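Side-chain contacts in diaminobutyrate-pyruvate transaminase and L-2,4-diaminobutyrate decarboxylase (Vibrio parahaemolyticus, PDB 2QMA), which probably binds pyridoxal 5'-phosphate and is thought to decarboxylate L-2,4-diaminobutyrate through this C-terminal part, the whole protein being also assigned transaminase activity: residues Asn147-Lys152 against Cys333-Val338; Asp66-Val71 against Ala88-Lys93; Leu404-Met409 against Phe470-Pro475; Gln251-Ala254 against Ile258-Ala261; Val116-Met121 against Val380-Gln385. All blocks are in the same frame, centred on the assembly; numbering follows the deposited sequence.

Interaction 1 (Asn147-Lys152 against Cys333-Val338)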
# COMPACT_ATOMS: atom_id res chain seq x y z
N ASN A 147 13.76 -14.26 -0.90
CA ASN A 147 14.94 -15.11 -0.74
C ASN A 147 16.10 -14.61 -1.58
O ASN A 147 17.25 -14.56 -1.11
CB ASN A 147 14.62 -16.57 -1.13
CG ASN A 147 13.68 -17.27 -0.16
OD1 ASN A 147 13.16 -18.33 -0.48
ND2 ASN A 147 13.48 -16.69 1.04
N TRP A 148 15.79 -14.21 -2.81
CA TRP A 148 16.79 -13.66 -3.74
C TRP A 148 17.40 -12.38 -3.13
O TRP A 148 18.62 -12.19 -3.12
CB TRP A 148 16.11 -13.37 -5.10
CG TRP A 148 16.99 -12.82 -6.18
CD1 TRP A 148 17.87 -13.51 -6.95
CD2 TRP A 148 17.08 -11.44 -6.58
NE1 TRP A 148 18.51 -12.65 -7.80
CE2 TRP A 148 18.07 -11.37 -7.60
CE3 TRP A 148 16.47 -10.24 -6.14
CZ2 TRP A 148 18.41 -10.17 -8.24
CZ3 TRP A 148 16.82 -9.03 -6.75
CH2 TRP A 148 17.79 -9.01 -7.80
N LEU A 149 16.55 -11.52 -2.60
CA LEU A 149 17.01 -10.24 -2.03
C LEU A 149 17.95 -10.51 -0.87
O LEU A 149 19.00 -9.88 -0.74
CB LEU A 149 15.79 -9.46 -1.51
CG LEU A 149 14.94 -8.79 -2.59
CD1 LEU A 149 13.65 -8.21 -1.94
CD2 LEU A 149 15.81 -7.71 -3.30
N CYS A 150 17.57 -11.43 -0.01
CA CYS A 150 18.39 -11.79 1.16
C CYS A 150 19.80 -12.22 0.72
O CYS A 150 20.78 -11.83 1.33
CB CYS A 150 17.69 -12.87 1.98
SG CYS A 150 16.26 -12.18 2.91
N ASP A 151 19.88 -12.99 -0.37
CA ASP A 151 21.18 -13.32 -1.02
C ASP A 151 22.00 -12.11 -1.47
O ASP A 151 23.22 -11.98 -1.17
CB ASP A 151 20.94 -14.35 -2.15
CG ASP A 151 21.47 -13.91 -3.56
OD1 ASP A 151 20.56 -13.68 -4.44
OD2 ASP A 151 22.75 -13.85 -3.79
N LYS A 152 21.32 -11.20 -2.16
CA LYS A 152 21.95 -10.04 -2.76
C LYS A 152 22.58 -9.16 -1.69
O LYS A 152 23.66 -8.60 -1.91
CB LYS A 152 20.97 -9.26 -3.63
CG LYS A 152 20.61 -9.96 -4.94
CD LYS A 152 21.90 -10.24 -5.76
CE LYS A 152 21.62 -10.95 -7.06
NZ LYS A 152 22.88 -11.28 -7.80
N CYS A 333 6.25 -0.63 -4.18
CA CYS A 333 7.09 -1.81 -4.31
C CYS A 333 8.23 -1.56 -3.34
O CYS A 333 9.17 -0.84 -3.67
CB CYS A 333 7.59 -1.98 -5.75
SG CYS A 333 8.25 -3.62 -6.15
N GLY A 334 8.12 -2.10 -2.13
CA GLY A 334 9.23 -2.01 -1.16
C GLY A 334 9.29 -3.29 -0.35
O GLY A 334 8.38 -4.10 -0.42
N ALA A 335 10.34 -3.49 0.44
CA ALA A 335 10.36 -4.68 1.34
C ALA A 335 11.15 -4.31 2.57
O ALA A 335 11.93 -3.37 2.55
CB ALA A 335 11.03 -5.85 0.68
N LEU A 336 10.96 -5.10 3.59
CA LEU A 336 11.77 -5.03 4.77
C LEU A 336 12.43 -6.37 4.94
O LEU A 336 11.74 -7.40 5.05
CB LEU A 336 10.90 -4.76 5.97
CG LEU A 336 11.77 -4.65 7.25
CD1 LEU A 336 12.42 -3.22 7.34
CD2 LEU A 336 10.96 -5.02 8.45
N LEU A 337 13.76 -6.36 5.01
CA LEU A 337 14.52 -7.60 5.23
C LEU A 337 15.01 -7.62 6.67
O LEU A 337 15.32 -6.56 7.27
CB LEU A 337 15.72 -7.69 4.29
CG LEU A 337 15.42 -7.43 2.80
CD1 LEU A 337 16.73 -7.51 2.03
CD2 LEU A 337 14.38 -8.46 2.24
N VAL A 338 15.06 -8.82 7.22
CA VAL A 338 15.64 -9.01 8.53
C VAL A 338 16.69 -10.13 8.52
O VAL A 338 16.56 -11.12 7.79
CB VAL A 338 14.56 -9.29 9.69
CG1 VAL A 338 13.55 -8.07 9.84
CG2 VAL A 338 13.88 -10.65 9.54
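The carbonyl O of Ala335, whose CB lies 4.4 Å from Leu149 CD1, accepts a weak hydrogen bond from Ser170 OG, while the backbone of the same residue is bonded to Val321 in the next strand. No polar bond joins 147-152 to 333-338, so their meeting is purely apolar. Leu337 has the largest share of it. Its two methyls straddle the first side-chain carbon of Leu149: CD1 and CD2 of Leu337 are each 4.1 Å from Leu149 CB. With CG beside the backbone N and opposite the carbonyl carbon (chi1 -49°), Leu337 presents this fork to the helix. Its CD2 methyl also reaches Cys150 SG at 4.2 Å. The Leu149 CD1 branch extends instead toward Ala335, so Leu149 spans Ala335 and Leu337, two residues apart on the same face of the strand, and Cys150 adds its sulfur to Leu337. Between those two, Leu336 serves the other face of the sheet, packing on Met173 and Leu177 of helix 167-187. Farther round helix 136-152, Lys152 CG sits 3.8 Å above the centre of the Trp148 ring. Both residues use their nitrogens on the second subunit, where Asp74 OD1 takes a hydrogen bond from Trp148 NE1 and a salt bridge from Lys152 NZ. The short helix and strand axes approach to 9.5 Å and cross at -60°. Helix 136-152 thus packs on strand 334-338, which runs antiparallel to both its neighbours; a seven-stranded mixed sheet with one such antiparallel strand is characteristic of the large domain of fold-type I pyridoxal-phosphate enzymes.

Interaction 2 (Asp66-Val71 against Ala88-Lys93)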
# COMPACT_ATOMS: atom_id res chain seq x y z
N ASP A 66 -10.71 22.87 -10.81
CA ASP A 66 -12.12 23.19 -11.06
C ASP A 66 -12.73 22.14 -11.98
O ASP A 66 -13.83 21.64 -11.69
CB ASP A 66 -12.29 24.60 -11.68
CG ASP A 66 -12.15 25.73 -10.64
OD1 ASP A 66 -12.14 25.48 -9.42
OD2 ASP A 66 -12.04 26.92 -11.09
N ALA A 67 -12.00 21.81 -13.05
CA ALA A 67 -12.47 20.84 -14.06
C ALA A 67 -12.66 19.46 -13.46
O ALA A 67 -13.67 18.79 -13.71
CB ALA A 67 -11.49 20.78 -15.24
N ILE A 68 -11.69 19.03 -12.65
CA ILE A 68 -11.81 17.78 -11.90
C ILE A 68 -13.00 17.77 -10.92
O ILE A 68 -13.76 16.81 -10.89
CB ILE A 68 -10.45 17.42 -11.20
CG1 ILE A 68 -9.50 16.92 -12.28
CG2 ILE A 68 -10.63 16.32 -10.12
CD1 ILE A 68 -8.03 17.06 -11.92
N ASN A 69 -13.18 18.84 -10.15
CA ASN A 69 -14.31 18.93 -9.21
C ASN A 69 -15.68 18.92 -9.88
O ASN A 69 -16.68 18.48 -9.28
CB ASN A 69 -14.18 20.18 -8.34
CG ASN A 69 -13.15 20.01 -7.21
OD1 ASN A 69 -12.71 21.01 -6.66
ND2 ASN A 69 -12.80 18.77 -6.85
N ALA A 70 -15.72 19.41 -11.12
CA ALA A 70 -16.97 19.50 -11.87
C ALA A 70 -17.41 18.13 -12.39
O ALA A 70 -18.54 17.96 -12.81
CB ALA A 70 -16.84 20.52 -13.04
N VAL A 71 -16.53 17.14 -12.36
CA VAL A 71 -16.88 15.80 -12.88
C VAL A 71 -18.06 15.14 -12.14
O VAL A 71 -18.09 15.13 -10.93
CB VAL A 71 -15.63 14.90 -12.97
CG1 VAL A 71 -16.01 13.46 -13.35
CG2 VAL A 71 -14.60 15.51 -13.97
N ALA A 88 -7.98 10.26 -19.86
CA ALA A 88 -6.76 10.53 -20.62
C ALA A 88 -6.65 12.04 -20.87
O ALA A 88 -5.61 12.65 -20.66
CB ALA A 88 -6.75 9.75 -21.94
N GLU A 89 -7.76 12.64 -21.26
CA GLU A 89 -7.80 14.04 -21.62
C GLU A 89 -7.56 14.99 -20.47
O GLU A 89 -6.83 15.96 -20.61
CB GLU A 89 -9.12 14.39 -22.32
CG GLU A 89 -9.20 15.86 -22.75
CD GLU A 89 -8.30 16.23 -23.93
OE1 GLU A 89 -7.78 15.34 -24.65
OE2 GLU A 89 -8.13 17.45 -24.15
N LEU A 90 -8.20 14.74 -19.33
CA LEU A 90 -8.16 15.68 -18.22
C LEU A 90 -7.09 15.32 -17.17
O LEU A 90 -6.36 16.18 -16.66
CB LEU A 90 -9.57 15.75 -17.57
CG LEU A 90 -9.75 16.65 -16.34
CD1 LEU A 90 -9.48 18.10 -16.74
CD2 LEU A 90 -11.15 16.44 -15.70
N VAL A 91 -6.99 14.04 -16.86
CA VAL A 91 -6.13 13.61 -15.78
C VAL A 91 -4.69 13.35 -16.31
O VAL A 91 -3.71 13.98 -15.85
CB VAL A 91 -6.76 12.40 -15.06
CG1 VAL A 91 -5.86 11.88 -13.88
CG2 VAL A 91 -8.16 12.76 -14.52
N ALA A 92 -4.59 12.45 -17.30
CA ALA A 92 -3.30 11.98 -17.80
C ALA A 92 -2.54 13.11 -18.48
O ALA A 92 -1.36 13.31 -18.20
CB ALA A 92 -3.49 10.79 -18.76
N LYS A 93 -3.21 13.81 -19.40
CA LYS A 93 -2.58 14.93 -20.11
C LYS A 93 -1.96 15.98 -19.16
O LYS A 93 -0.99 16.64 -19.54
CB LYS A 93 -3.60 15.59 -21.05
CG LYS A 93 -3.03 16.63 -21.97
CD LYS A 93 -4.07 17.10 -23.01
CE LYS A 93 -3.45 18.03 -24.04
NZ LYS A 93 -4.48 18.84 -24.78
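Leu90 meets Ala67, Ile68 and Val71 with the branched end of its side chain, and these three apolar pairs are the contacts between the two segments. Its CD1 methyl takes one partner, Ala67 CB, at 3.7 Å. The other methyl, CD2, is shared: Ile68 CG1 lies 3.8 Å from Leu90 CD2, the two side chains crossing obliquely, and Val71 CG2 comes tip to tip with the same Leu90 CD2 at 4.0 Å. An extended first torsion, with CG opposite the backbone N (chi1 178°), carries this fork out from the helix. Behind it the backbone makes a wider pi-type turn across 88-92, marked by the bond from Lys93 N to Ala88 O at 2.9 Å. On the other side, Val71 N bonds to Ile68 O at 3.2 Å, curling the chain so that Val71 also reaches Leu90. The second subunit adds to it: its Lys144 NZ bonds to both Asn69 O and Val71 O, its Tyr140 packs on Ile68, and its Ser137 OG bonds to Val91 O. Within the chain, helix 80-92 meets helix 61-69 through Leu90 and, on a different side, helix 32-51 through Ala88 and Ala92.

Interaction 3 (Leu404-Met409 against Phe470-Pro475)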
# COMPACT_ATOMS: atom_id res chain seq x y z
N LEU A 404 28.64 13.10 -11.50
CA LEU A 404 29.91 13.79 -11.31
C LEU A 404 30.16 14.73 -12.49
O LEU A 404 30.68 15.86 -12.33
CB LEU A 404 31.06 12.78 -11.16
CG LEU A 404 30.89 11.89 -9.92
CD1 LEU A 404 31.90 10.77 -9.92
CD2 LEU A 404 30.99 12.72 -8.63
N GLU A 405 29.78 14.26 -13.67
CA GLU A 405 29.92 15.07 -14.89
C GLU A 405 29.05 16.33 -14.89
O GLU A 405 29.50 17.40 -15.33
CB GLU A 405 29.61 14.20 -16.10
CG GLU A 405 30.71 13.19 -16.42
CD GLU A 405 30.37 12.32 -17.61
OE1 GLU A 405 29.22 12.37 -18.12
OE2 GLU A 405 31.26 11.56 -18.02
N VAL A 406 27.81 16.19 -14.42
CA VAL A 406 26.88 17.33 -14.28
C VAL A 406 27.38 18.31 -13.22
O VAL A 406 27.37 19.51 -13.47
CB VAL A 406 25.43 16.87 -14.00
CG1 VAL A 406 24.47 18.08 -13.65
CG2 VAL A 406 24.93 16.06 -15.21
N ALA A 407 27.84 17.81 -12.07
CA ALA A 407 28.47 18.67 -11.06
C ALA A 407 29.60 19.47 -11.69
O ALA A 407 29.66 20.68 -11.51
CB ALA A 407 28.94 17.89 -9.84
N ASP A 408 30.46 18.81 -12.48
CA ASP A 408 31.56 19.51 -13.17
C ASP A 408 31.08 20.58 -14.14
O ASP A 408 31.65 21.67 -14.23
CB ASP A 408 32.44 18.52 -13.94
CG ASP A 408 33.42 17.79 -13.05
OD1 ASP A 408 33.68 18.28 -11.92
OD2 ASP A 408 33.93 16.74 -13.47
N MSE A 409 30.01 20.27 -14.87
CA MSE A 409 29.44 21.20 -15.81
C MSE A 409 28.93 22.45 -15.09
O MSE A 409 29.11 23.58 -15.59
CB MSE A 409 28.32 20.48 -16.58
CG MSE A 409 27.64 21.27 -17.69
SE MSE A 409 25.98 20.29 -18.15
CE MSE A 409 26.79 18.55 -18.32
N PHE A 470 18.72 18.44 -8.51
CA PHE A 470 18.47 17.40 -9.49
C PHE A 470 18.60 16.08 -8.70
O PHE A 470 19.61 15.84 -8.01
CB PHE A 470 19.57 17.34 -10.58
CG PHE A 470 19.67 18.53 -11.52
CD1 PHE A 470 18.63 19.44 -11.71
CD2 PHE A 470 20.82 18.67 -12.30
CE1 PHE A 470 18.78 20.53 -12.66
CE2 PHE A 470 20.97 19.71 -13.24
CZ PHE A 470 19.95 20.65 -13.40
N THR A 471 17.60 15.22 -8.85
CA THR A 471 17.69 13.81 -8.51
C THR A 471 17.72 13.02 -9.82
O THR A 471 16.68 12.81 -10.48
CB THR A 471 16.53 13.40 -7.60
OG1 THR A 471 16.58 14.22 -6.43
CG2 THR A 471 16.67 11.92 -7.16
N ILE A 472 18.93 12.67 -10.24
CA ILE A 472 19.09 11.99 -11.53
C ILE A 472 18.75 10.50 -11.42
O ILE A 472 19.42 9.72 -10.72
CB ILE A 472 20.51 12.16 -12.12
CG1 ILE A 472 20.94 13.64 -12.10
CG2 ILE A 472 20.55 11.55 -13.56
CD1 ILE A 472 22.48 13.86 -12.21
N LEU A 473 17.69 10.09 -12.10
CA LEU A 473 17.27 8.69 -12.03
C LEU A 473 17.24 8.04 -13.37
O LEU A 473 17.65 6.90 -13.52
CB LEU A 473 15.91 8.51 -11.35
CG LEU A 473 15.73 8.82 -9.86
CD1 LEU A 473 14.30 8.50 -9.39
CD2 LEU A 473 16.79 8.12 -8.97
N ASN A 474 16.71 8.75 -14.36
CA ASN A 474 16.58 8.21 -15.70
C ASN A 474 18.00 7.90 -16.25
O ASN A 474 18.84 8.81 -16.31
CB ASN A 474 15.84 9.21 -16.58
CG ASN A 474 15.53 8.68 -17.96
OD1 ASN A 474 16.18 7.75 -18.46
ND2 ASN A 474 14.52 9.27 -18.60
N PRO A 475 18.27 6.62 -16.60
CA PRO A 475 19.63 6.26 -17.05
C PRO A 475 19.87 6.58 -18.53
O PRO A 475 20.93 6.26 -19.08
CB PRO A 475 19.70 4.76 -16.74
CG PRO A 475 18.27 4.27 -16.96
CD PRO A 475 17.37 5.46 -16.60
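Val406 meets Phe470 and Ile472 in the small C-terminal domain, where helix 389-411 packs against a four-stranded antiparallel sheet at the end of strand 465-471. Within 404-409 the valine makes the contact, and its two branches part between the two partners. CG1 lies opposite the backbone N (chi1 172°) and goes to the phenylalanine; CG2, beside that nitrogen, faces the isoleucine. Phe470 has its CG opposite the carbonyl carbon (chi1 -66°), which directs the ring toward the helix, and a chi2 of -20° turns an edge to the valine. Ile472, two residues on and past the end of the strand, points the same way and also packs on Leu399 and Thr403 of helix 389-411. Its CD1 reaches forward, yet Val406 CG2 and Ile472 CD1 remain 4.5 Å apart, a loose contact. Further side chains join this buried layer: from helix 479-495, Phe482 lies on Val406 and Leu485 on Phe470, and Phe429 of the adjoining strand meets the Phe470 ring edge-to-face. Backbone bonds to Val427 and Ser425 tie Phe470 and Ile472 to strand 426-431 and its approach. In the plane of the aromatic ring, Val406 CG1 sits 3.9 Å from both Phe470 CD2 and Phe470 CE2.

Interaction 4 (Gln251-Ala254 against Ile258-Ala261)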
# COMPACT_ATOMS: atom_id res chain seq x y z
N GLN A 251 27.11 8.80 26.94
CA GLN A 251 26.52 9.84 27.78
C GLN A 251 25.03 9.63 28.02
O GLN A 251 24.51 9.89 29.13
CB GLN A 251 26.77 11.22 27.16
CG GLN A 251 26.73 12.38 28.16
CD GLN A 251 25.35 12.97 28.33
OE1 GLN A 251 24.54 12.96 27.40
NE2 GLN A 251 25.07 13.50 29.53
N ALA A 252 24.32 9.23 26.96
CA ALA A 252 22.88 8.90 27.09
C ALA A 252 22.73 7.82 28.13
O ALA A 252 21.89 7.94 29.04
CB ALA A 252 22.32 8.41 25.77
N LYS A 253 23.52 6.75 28.00
CA LYS A 253 23.42 5.66 29.00
C LYS A 253 23.79 6.10 30.42
O LYS A 253 23.19 5.64 31.42
CB LYS A 253 24.24 4.47 28.56
CG LYS A 253 23.77 3.86 27.23
CD LYS A 253 24.24 2.40 27.07
CE LYS A 253 25.63 2.35 26.51
NZ LYS A 253 26.34 1.01 26.60
N ALA A 254 24.79 6.97 30.50
CA ALA A 254 25.22 7.55 31.78
C ALA A 254 24.11 8.38 32.47
O ALA A 254 23.99 8.39 33.71
CB ALA A 254 26.49 8.36 31.59
N ILE A 258 18.25 4.74 27.40
CA ILE A 258 18.41 3.38 26.86
C ILE A 258 18.43 3.50 25.30
O ILE A 258 17.41 3.35 24.66
CB ILE A 258 17.31 2.43 27.41
CG1 ILE A 258 17.29 2.40 28.96
CG2 ILE A 258 17.43 1.01 26.79
CD1 ILE A 258 16.12 1.59 29.55
N PRO A 259 19.59 3.83 24.71
CA PRO A 259 19.68 3.82 23.24
C PRO A 259 19.50 2.35 22.80
O PRO A 259 20.27 1.49 23.22
CB PRO A 259 21.12 4.32 22.96
CG PRO A 259 21.56 4.98 24.26
CD PRO A 259 20.88 4.17 25.34
N PHE A 260 18.46 2.04 22.03
CA PHE A 260 18.17 0.65 21.67
C PHE A 260 18.21 0.39 20.18
O PHE A 260 18.21 -0.76 19.73
CB PHE A 260 16.77 0.25 22.21
CG PHE A 260 15.60 0.84 21.44
CD1 PHE A 260 14.98 0.12 20.42
CD2 PHE A 260 15.14 2.12 21.73
CE1 PHE A 260 13.87 0.67 19.70
CE2 PHE A 260 14.08 2.68 21.03
CZ PHE A 260 13.43 1.95 20.01
N ALA A 261 18.18 1.47 19.39
CA ALA A 261 18.23 1.31 17.95
C ALA A 261 18.99 2.44 17.30
O ALA A 261 18.96 3.58 17.78
CB ALA A 261 16.80 1.28 17.33
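Pro259 turns its five-membered ring toward Ala252 and Lys253, while the aromatic ring of the next residue, Phe260, belongs to other surroundings. One face of that Phe260 ring carries Ala261 CB, 3.7 Å above the plane and displaced toward the rim; at its edge, in plane, lies the carbonyl O of Ile258. The proline ring is approached at its outer carbons. Ala252 CB meets Pro259 CG at 3.8 Å, and Lys253 CG comes to 3.5 Å from Pro259 CD, tighter than an ordinary carbon-carbon contact. The lysine side chain passes the CD-CG side of the ring at a slant; Lys253 CG is also 3.9 Å from Pro259 CG. The contact lies at the end of a beta-alpha-beta crossover: helix 245-254 leads into strand 258-265, which lies parallel to strand 229-232 in the mixed sheet, with strand 203-208 between them. Three residues separate helix from strand, and Pro259 is where the new strand touches the helix just left. Phe260, alternating with it, packs instead on Ala178 and Ile182 of helix 167-187, so the two rings serve different layers of the fold. The lysine reaches past the proline. Its CG lies beside the backbone N (chi1 -62°), and a bend further out (chi3 -85°) turns the chain so that NZ hydrogen-bonds to His287 ND1 in the following helix 277-287. Met289, in the loop after that helix, also packs on Pro259.

Interaction 5 (Val116-Met121 against Val380-Gln385)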
# COMPACT_ATOMS: atom_id res chain seq x y z
N VAL A 116 5.62 -2.07 -15.46
CA VAL A 116 4.33 -1.68 -16.06
C VAL A 116 3.54 -2.91 -16.59
O VAL A 116 2.35 -3.03 -16.35
CB VAL A 116 4.51 -0.54 -17.09
CG1 VAL A 116 3.16 -0.13 -17.76
CG2 VAL A 116 5.15 0.65 -16.45
N ALA A 117 4.21 -3.82 -17.29
CA ALA A 117 3.56 -5.05 -17.78
C ALA A 117 3.07 -5.83 -16.56
O ALA A 117 1.94 -6.30 -16.57
CB ALA A 117 4.53 -5.91 -18.59
N ALA A 118 3.91 -5.96 -15.53
CA ALA A 118 3.53 -6.69 -14.31
C ALA A 118 2.23 -6.14 -13.69
O ALA A 118 1.38 -6.90 -13.24
CB ALA A 118 4.69 -6.69 -13.27
N GLU A 119 2.07 -4.81 -13.69
CA GLU A 119 0.87 -4.23 -13.09
C GLU A 119 -0.39 -4.69 -13.79
O GLU A 119 -1.42 -4.85 -13.15
CB GLU A 119 0.90 -2.70 -13.17
CG GLU A 119 1.95 -2.06 -12.26
CD GLU A 119 1.53 -1.96 -10.80
OE1 GLU A 119 0.67 -2.75 -10.38
OE2 GLU A 119 2.07 -1.11 -10.06
N ALA A 120 -0.31 -4.86 -15.12
CA ALA A 120 -1.44 -5.37 -15.92
C ALA A 120 -1.91 -6.74 -15.44
O ALA A 120 -3.13 -6.98 -15.30
CB ALA A 120 -1.11 -5.37 -17.45
N MSE A 121 -0.94 -7.62 -15.16
CA MSE A 121 -1.24 -8.95 -14.64
C MSE A 121 -1.69 -8.91 -13.17
O MSE A 121 -2.62 -9.61 -12.79
CB MSE A 121 -0.04 -9.89 -14.83
CG MSE A 121 0.31 -10.08 -16.30
SE MSE A 121 1.97 -11.05 -16.58
CE MSE A 121 1.35 -12.80 -15.98
N VAL A 380 9.20 -7.10 -9.38
CA VAL A 380 10.62 -7.41 -9.25
C VAL A 380 10.89 -8.78 -9.91
O VAL A 380 11.93 -8.97 -10.56
CB VAL A 380 11.10 -7.43 -7.78
CG1 VAL A 380 12.62 -7.67 -7.71
CG2 VAL A 380 10.73 -6.12 -7.04
N PHE A 381 9.98 -9.74 -9.72
CA PHE A 381 10.15 -11.09 -10.27
C PHE A 381 10.30 -10.99 -11.79
O PHE A 381 11.22 -11.59 -12.36
CB PHE A 381 8.96 -11.98 -9.83
CG PHE A 381 9.00 -13.40 -10.33
CD1 PHE A 381 9.83 -14.34 -9.74
CD2 PHE A 381 8.13 -13.82 -11.33
CE1 PHE A 381 9.81 -15.67 -10.15
CE2 PHE A 381 8.12 -15.15 -11.75
CZ PHE A 381 8.95 -16.07 -11.15
N MSE A 382 9.44 -10.20 -12.43
CA MSE A 382 9.51 -10.02 -13.89
C MSE A 382 10.71 -9.17 -14.32
O MSE A 382 11.42 -9.53 -15.28
CB MSE A 382 8.21 -9.43 -14.45
CG MSE A 382 7.03 -10.36 -14.15
SE MSE A 382 5.37 -9.96 -15.06
CE MSE A 382 6.07 -9.71 -16.86
N THR A 383 10.96 -8.09 -13.60
CA THR A 383 12.08 -7.20 -13.88
C THR A 383 13.44 -7.93 -13.88
O THR A 383 14.28 -7.71 -14.80
CB THR A 383 12.09 -6.00 -12.90
OG1 THR A 383 11.11 -5.03 -13.30
CG2 THR A 383 13.47 -5.37 -12.85
N MSE A 384 13.66 -8.81 -12.89
CA MSE A 384 14.96 -9.54 -12.80
C MSE A 384 15.15 -10.64 -13.86
O MSE A 384 16.29 -11.04 -14.16
CB MSE A 384 15.19 -10.09 -11.39
CG MSE A 384 15.31 -8.96 -10.33
SE MSE A 384 16.50 -7.49 -10.80
CE MSE A 384 15.28 -6.30 -11.61
N GLN A 385 14.04 -11.14 -14.39
CA GLN A 385 14.09 -12.08 -15.51
C GLN A 385 14.40 -11.42 -16.85
O GLN A 385 15.00 -12.06 -17.74
CB GLN A 385 12.79 -12.85 -15.64
CG GLN A 385 12.55 -13.88 -14.55
CD GLN A 385 11.20 -14.51 -14.77
OE1 GLN A 385 11.02 -15.30 -15.70
NE2 GLN A 385 10.21 -14.12 -13.96
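An obliquely packed, roughly antiparallel helix pair near the subunit interface brings Met382 of helix 377-386 onto Ala117, Ala118 and Met121 of helix 113-125. Both helices belong to a fold-type I pyridoxal-phosphate enzyme, whose subunits pair as a dimer, consistent with the second-subunit contacts made here. The short axes approach to 9.3 Å and their directions differ by 140°. Ala117 and Ala118 face the bulky Met382; CA of Ala118 and CA of Met382 are 6.9 Å apart. Met382, a selenomethionine, fills most of the contact. Its selenium sits over Ala118, with Met382 SE 3.8 Å from both CB and CA of that alanine. The CG of Met382 lies beside its backbone N, the chain then runs out extended, and a final bend (chi3 47°) turns CE toward Ala117. There the touch is light, Met382 CE being 4.5 Å from Ala117 CB. Met121, also selenomethionine, comes in at an angle; in one of its two conformers its SE is 3.9 Å from Met382 SE, a contact that may not hold in the other. The second subunit backs this core, with its Ile84 packing on Met382 and its Val87 on Met121. On another side of helix 113-125, Glu119 forms salt bridges with Lys379 and Arg374 of its own chain and with Arg374 of the second subunit. Within helix 377-386, the Gln385 amide curls back: Gln385 NE2 donates to Phe381 O at 3.2 Å, with an N-H...O angle of 154°, the donor standing above the carbonyl plane.

Interactions 1 and 5 are directly joined: their centres are 17 Å apart, Trp148 CH2 meets Met384 CG at 3.5 Å, and Cys333 SG meets Val380 CG2 at 3.6 Å. Interaction 1 is nested in the chain loop that interaction 5 closes, and interaction 4 within both. Interactions 1 and 4 reach the same mixed sheet, their centres 30 Å apart. Interactions 1, 2 and 5, and interaction 3 through Pro475, touch the second subunit; interaction 4 does not. Val71 packs on Gln385 of the second subunit, which belongs to interaction 5 in that copy. Interaction 3 lies about 12 Å from interaction 5 by nearest atoms. All five lie away from Lys325, predicted to carry the pyridoxal phosphate but unmodified here.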